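Local coordinates for protein exosome subunit (Archaeoglobus fulgidus, PDB 2OGK) that is of unknown function, belonging to an archaeal family that resembles RNA-binding proteins in structure but is unlikely to bind RNA, at residues D[82-94]-D[130-143]. Numbering follows the deposited sequence.
Sequences ILSTLEDRIDEQN and SKREKVIEFARELC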
loop_
_atom_site.group_PDB
_atom_site.type_symbol
_atom_site.label_atom_id
_atom_site.label_comp_id
_atom_site.label_asym_id
_atom_site.label_seq_id
_atom_site.Cartn_x
_atom_site.Cartn_y
_atom_site.Cartn_z
ATOM N N ILE D 82 -16.644 2.149 5.201
ATOM C CA ILE D 82 -15.312 1.931 5.739
ATOM C C ILE D 82 -15.435 0.791 6.759
ATOM O O ILE D 82 -14.576 -0.100 6.829
ATOM C CB ILE D 82 -14.794 3.180 6.473
ATOM C CG1 ILE D 82 -14.747 4.378 5.520
ATOM C CG2 ILE D 82 -13.425 2.902 7.048
ATOM C CD1 ILE D 82 -13.637 4.337 4.514
ATOM N N LEU D 83 -16.525 0.835 7.528
ATOM C CA LEU D 83 -16.829 -0.152 8.563
ATOM C C LEU D 83 -17.101 -1.570 8.088
ATOM O O LEU D 83 -16.638 -2.537 8.694
ATOM C CB LEU D 83 -18.038 0.295 9.378
ATOM C CG LEU D 83 -17.835 0.783 10.814
ATOM C CD1 LEU D 83 -19.095 0.437 11.570
ATOM C CD2 LEU D 83 -16.626 0.121 11.486
ATOM N N SER D 84 -17.881 -1.701 7.024
ATOM C CA SER D 84 -18.218 -3.022 6.499
ATOM C C SER D 84 -17.108 -3.618 5.645
ATOM O O SER D 84 -17.151 -4.806 5.323
ATOM C CB SER D 84 -19.497 -2.945 5.673
ATOM O OG SER D 84 -19.389 -1.925 4.698
ATOM N N THR D 85 -16.111 -2.806 5.296
ATOM C CA THR D 85 -15.018 -3.263 4.447
ATOM C C THR D 85 -13.640 -3.198 5.104
ATOM O O THR D 85 -12.602 -3.257 4.420
ATOM C CB THR D 85 -14.996 -2.448 3.151
ATOM O OG1 THR D 85 -14.880 -1.054 3.465
ATOM C CG2 THR D 85 -16.284 -2.673 2.376
ATOM N N LEU D 86 -13.651 -3.090 6.431
ATOM C CA LEU D 86 -12.439 -3.013 7.245
ATOM C C LEU D 86 -11.408 -4.082 6.943
ATOM O O LEU D 86 -10.208 -3.810 6.879
ATOM C CB LEU D 86 -12.797 -3.121 8.730
ATOM C CG LEU D 86 -13.282 -1.885 9.489
ATOM C CD1 LEU D 86 -13.735 -2.301 10.882
ATOM C CD2 LEU D 86 -12.169 -0.850 9.547
ATOM N N GLU D 87 -11.896 -5.304 6.788
ATOM C CA GLU D 87 -11.062 -6.462 6.524
ATOM C C GLU D 87 -10.277 -6.384 5.192
ATOM O O GLU D 87 -9.309 -7.116 5.001
ATOM C CB GLU D 87 -11.949 -7.707 6.587
ATOM C CG GLU D 87 -11.233 -8.996 6.900
ATOM C CD GLU D 87 -10.957 -9.194 8.371
ATOM O OE1 GLU D 87 -11.904 -9.211 9.175
ATOM O OE2 GLU D 87 -9.780 -9.349 8.727
ATOM N N ASP D 88 -10.677 -5.486 4.292
ATOM C CA ASP D 88 -9.986 -5.316 3.006
ATOM C C ASP D 88 -9.185 -4.025 2.915
ATOM O O ASP D 88 -8.622 -3.722 1.864
ATOM C CB ASP D 88 -10.979 -5.309 1.846
ATOM C CG ASP D 88 -11.819 -6.554 1.798
ATOM O OD1 ASP D 88 -11.243 -7.668 1.706
ATOM O OD2 ASP D 88 -13.060 -6.411 1.851
ATOM N N ARG D 89 -9.158 -3.267 4.010
ATOM C CA ARG D 89 -8.455 -1.986 4.069
ATOM C C ARG D 89 -7.236 -2.090 4.937
ATOM O O ARG D 89 -6.269 -1.355 4.744
ATOM C CB ARG D 89 -9.342 -0.909 4.680
ATOM C CG ARG D 89 -10.732 -0.924 4.169
ATOM C CD ARG D 89 -11.618 0.057 4.900
ATOM N NE ARG D 89 -12.640 0.470 3.961
ATOM C CZ ARG D 89 -12.387 1.264 2.935
ATOM N NH1 ARG D 89 -11.161 1.731 2.753
ATOM N NH2 ARG D 89 -13.336 1.542 2.059
ATOM N N ILE D 90 -7.305 -2.976 5.925
ATOM C CA ILE D 90 -6.194 -3.168 6.842
ATOM C C ILE D 90 -5.314 -4.313 6.367
ATOM O O ILE D 90 -5.769 -5.446 6.262
ATOM C CB ILE D 90 -6.708 -3.458 8.276
ATOM C CG1 ILE D 90 -7.607 -2.294 8.732
ATOM C CG2 ILE D 90 -5.519 -3.691 9.225
ATOM C CD1 ILE D 90 -8.308 -2.512 10.057
ATOM N N ASP D 91 -4.064 -4.003 6.044
ATOM C CA ASP D 91 -3.148 -5.035 5.600
ATOM C C ASP D 91 -2.529 -5.737 6.784
ATOM O O ASP D 91 -2.829 -5.433 7.929
ATOM C CB ASP D 91 -2.034 -4.469 4.705
ATOM C CG ASP D 91 -1.328 -3.274 5.311
ATOM O OD1 ASP D 91 -1.126 -3.237 6.550
ATOM O OD2 ASP D 91 -0.959 -2.378 4.518
ATOM N N GLU D 92 -1.649 -6.678 6.495
ATOM C CA GLU D 92 -0.990 -7.448 7.526
ATOM C C GLU D 92 0.047 -6.655 8.319
ATOM O O GLU D 92 0.620 -7.153 9.276
ATOM C CB GLU D 92 -0.421 -8.708 6.874
ATOM C CG GLU D 92 -1.573 -9.492 6.202
ATOM C CD GLU D 92 -1.148 -10.676 5.346
ATOM O OE1 GLU D 92 -1.594 -11.811 5.647
ATOM O OE2 GLU D 92 -0.392 -10.474 4.366
ATOM N N GLN D 93 0.255 -5.401 7.947
ATOM C CA GLN D 93 1.202 -4.564 8.665
ATOM C C GLN D 93 0.375 -3.641 9.531
ATOM O O GLN D 93 0.867 -2.642 10.038
ATOM C CB GLN D 93 2.063 -3.745 7.696
ATOM C CG GLN D 93 2.557 -4.528 6.490
ATOM C CD GLN D 93 2.987 -5.954 6.838
ATOM O OE1 GLN D 93 3.952 -6.169 7.584
ATOM N NE2 GLN D 93 2.262 -6.937 6.299
ATOM N N ASN D 94 -0.898 -3.989 9.684
ATOM C CA ASN D 94 -1.845 -3.217 10.489
ATOM C C ASN D 94 -2.071 -1.796 10.019
ATOM O O ASN D 94 -2.380 -0.910 10.820
ATOM C CB ASN D 94 -1.402 -3.182 11.936
ATOM C CG ASN D 94 -1.198 -4.546 12.487
ATOM O OD1 ASN D 94 -2.130 -5.357 12.545
ATOM N ND2 ASN D 94 0.038 -4.832 12.886
ATOM N N SER D 130 -0.334 -7.203 19.641
ATOM C CA SER D 130 -0.482 -6.815 18.240
ATOM C C SER D 130 -1.126 -7.999 17.509
ATOM O O SER D 130 -0.436 -8.891 16.995
ATOM C CB SER D 130 0.873 -6.491 17.627
ATOM O OG SER D 130 0.753 -5.353 16.796
ATOM N N LYS D 131 -2.456 -8.001 17.484
ATOM C CA LYS D 131 -3.205 -9.073 16.872
ATOM C C LYS D 131 -4.186 -8.515 15.874
ATOM O O LYS D 131 -4.764 -7.453 16.111
ATOM C CB LYS D 131 -4.017 -9.816 17.922
ATOM C CG LYS D 131 -3.266 -10.459 19.036
ATOM C CD LYS D 131 -4.276 -11.136 19.945
ATOM C CE LYS D 131 -3.629 -11.773 21.164
ATOM N NZ LYS D 131 -4.676 -12.223 22.130
ATOM N N ARG D 132 -4.396 -9.251 14.780
ATOM C CA ARG D 132 -5.349 -8.854 13.750
ATOM C C ARG D 132 -6.650 -8.568 14.492
ATOM O O ARG D 132 -7.348 -7.581 14.238
ATOM C CB ARG D 132 -5.552 -10.016 12.776
ATOM C CG ARG D 132 -6.554 -9.789 11.666
ATOM C CD ARG D 132 -6.005 -8.842 10.664
ATOM N NE ARG D 132 -6.879 -8.632 9.515
ATOM C CZ ARG D 132 -6.560 -7.870 8.469
ATOM N NH1 ARG D 132 -5.382 -7.260 8.432
ATOM N NH2 ARG D 132 -7.425 -7.684 7.476
ATOM N N GLU D 133 -6.951 -9.460 15.431
ATOM C CA GLU D 133 -8.162 -9.370 16.229
ATOM C C GLU D 133 -8.227 -8.078 17.029
ATOM O O GLU D 133 -9.159 -7.287 16.881
ATOM C CB GLU D 133 -8.262 -10.576 17.166
ATOM N N LYS D 134 -7.239 -7.862 17.883
ATOM C CA LYS D 134 -7.249 -6.667 18.696
ATOM C C LYS D 134 -7.230 -5.420 17.792
ATOM O O LYS D 134 -7.841 -4.401 18.109
ATOM C CB LYS D 134 -6.043 -6.690 19.674
ATOM N N VAL D 135 -6.564 -5.531 16.646
ATOM C CA VAL D 135 -6.438 -4.428 15.701
ATOM C C VAL D 135 -7.733 -4.031 15.022
ATOM O O VAL D 135 -8.089 -2.856 14.986
ATOM C CB VAL D 135 -5.399 -4.757 14.605
ATOM C CG1 VAL D 135 -5.479 -3.736 13.478
ATOM C CG2 VAL D 135 -3.999 -4.773 15.216
ATOM N N ILE D 136 -8.427 -5.017 14.470
ATOM C CA ILE D 136 -9.692 -4.798 13.769
ATOM C C ILE D 136 -10.749 -4.248 14.755
ATOM O O ILE D 136 -11.567 -3.399 14.403
ATOM C CB ILE D 136 -10.121 -6.140 13.105
ATOM C CG1 ILE D 136 -10.827 -5.889 11.762
ATOM C CG2 ILE D 136 -10.921 -6.969 14.094
ATOM C CD1 ILE D 136 -12.299 -5.526 11.854
ATOM N N GLU D 137 -10.702 -4.719 15.997
ATOM C CA GLU D 137 -11.602 -4.251 17.044
ATOM C C GLU D 137 -11.381 -2.749 17.274
ATOM O O GLU D 137 -12.326 -1.967 17.401
ATOM C CB GLU D 137 -11.323 -5.001 18.346
ATOM C CG GLU D 137 -12.196 -4.560 19.511
ATOM C CD GLU D 137 -11.644 -4.978 20.867
ATOM O OE1 GLU D 137 -10.428 -4.781 21.102
ATOM O OE2 GLU D 137 -12.424 -5.488 21.705
ATOM N N PHE D 138 -10.116 -2.362 17.336
ATOM C CA PHE D 138 -9.739 -0.974 17.535
ATOM C C PHE D 138 -10.206 -0.109 16.367
ATOM O O PHE D 138 -10.826 0.941 16.565
ATOM C CB PHE D 138 -8.219 -0.881 17.696
ATOM C CG PHE D 138 -7.684 0.516 17.627
ATOM C CD1 PHE D 138 -8.310 1.551 18.310
ATOM C CD2 PHE D 138 -6.534 0.792 16.899
ATOM C CE1 PHE D 138 -7.801 2.843 18.269
ATOM C CE2 PHE D 138 -6.011 2.082 16.849
ATOM C CZ PHE D 138 -6.644 3.109 17.537
ATOM N N ALA D 139 -9.904 -0.557 15.149
ATOM C CA ALA D 139 -10.288 0.176 13.949
ATOM C C ALA D 139 -11.787 0.334 13.931
ATOM O O ALA D 139 -12.296 1.392 13.612
ATOM C CB ALA D 139 -9.828 -0.556 12.708
ATOM N N ARG D 140 -12.501 -0.726 14.274
ATOM C CA ARG D 140 -13.944 -0.646 14.304
ATOM C C ARG D 140 -14.406 0.440 15.300
ATOM O O ARG D 140 -15.480 1.029 15.146
ATOM C CB ARG D 140 -14.520 -2.006 14.676
ATOM C CG ARG D 140 -16.026 -2.041 14.677
ATOM C CD ARG D 140 -16.515 -3.448 14.922
ATOM N NE ARG D 140 -16.163 -4.327 13.813
ATOM C CZ ARG D 140 -15.600 -5.519 13.955
ATOM N NH1 ARG D 140 -15.318 -5.978 15.171
ATOM N NH2 ARG D 140 -15.330 -6.256 12.885
ATOM N N GLU D 141 -13.588 0.707 16.317
ATOM C CA GLU D 141 -13.911 1.728 17.317
ATOM C C GLU D 141 -13.706 3.096 16.688
ATOM O O GLU D 141 -14.588 3.949 16.738
ATOM C CB GLU D 141 -13.007 1.584 18.552
ATOM N N LEU D 142 -12.531 3.291 16.099
ATOM C CA LEU D 142 -12.179 4.544 15.449
ATOM C C LEU D 142 -13.305 5.122 14.607
ATOM O O LEU D 142 -13.358 6.324 14.354
ATOM C CB LEU D 142 -10.951 4.335 14.581
ATOM C CG LEU D 142 -9.740 5.128 15.031
ATOM C CD1 LEU D 142 -9.650 5.161 16.536
ATOM C CD2 LEU D 142 -8.522 4.489 14.419
ATOM N N CYS D 143 -14.196 4.257 14.154
ATOM C CA CYS D 143 -15.323 4.706 13.368
ATOM C C CYS D 143 -16.418 5.118 14.366
ATOM O O CYS D 143 -17.577 4.700 14.271
ATOM C CB CYS D 143 -15.764 3.575 12.439
ATOM S SG CYS D 143 -14.393 3.017 11.338
#
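Arg-132, in the first turn of the C-terminal helix 132-142, reaches across to Glu-87 and Ile-90 in the connection from helix 79-84 to strand 95-101, outermost within the chain in its antiparallel sheet, so the contact joins two elements of an alpha+beta fold. Its chain leaves with CG anti to the backbone N (chi1 178°) and bends at chi2, carrying the guanidinium edge to both acceptors. Side-on, NE and NH2 share Glu-87 OE2 in a salt bridge, NE at 3.1 Å; end-on, NH1 and NH2 converge on the backbone Ile-90 O, at 2.9 Å for NH1. The carboxylate is turned 36° from the guanidinium plane, and its OE2 also bonds to Tyr-47 of a second subunit. With Arg-132 cut back to an alanine, Ile-90 O is likely to lose both donors and Glu-87 its cationic mate across the contact.

Apolar packing continues along the helix. Leu-86 sets CD1 against Ile-136 CD1 (3.7 Å) and CD2 against Ala-139 CB, a methyl that Ile-90 CD1 also meets, at 3.6 Å. Beyond them, Leu-83 CD2 rests on Cys-143 SG (3.7 Å) and on Arg-140 CG. Leu-125 of strand 118-126 also packs on Ala-139, tying the helix to the sheet. Nearer the helix start, Asn-94 crosses Val-135 at about a right angle, its OD1 lying 3.3 Å from Val-135 CG2.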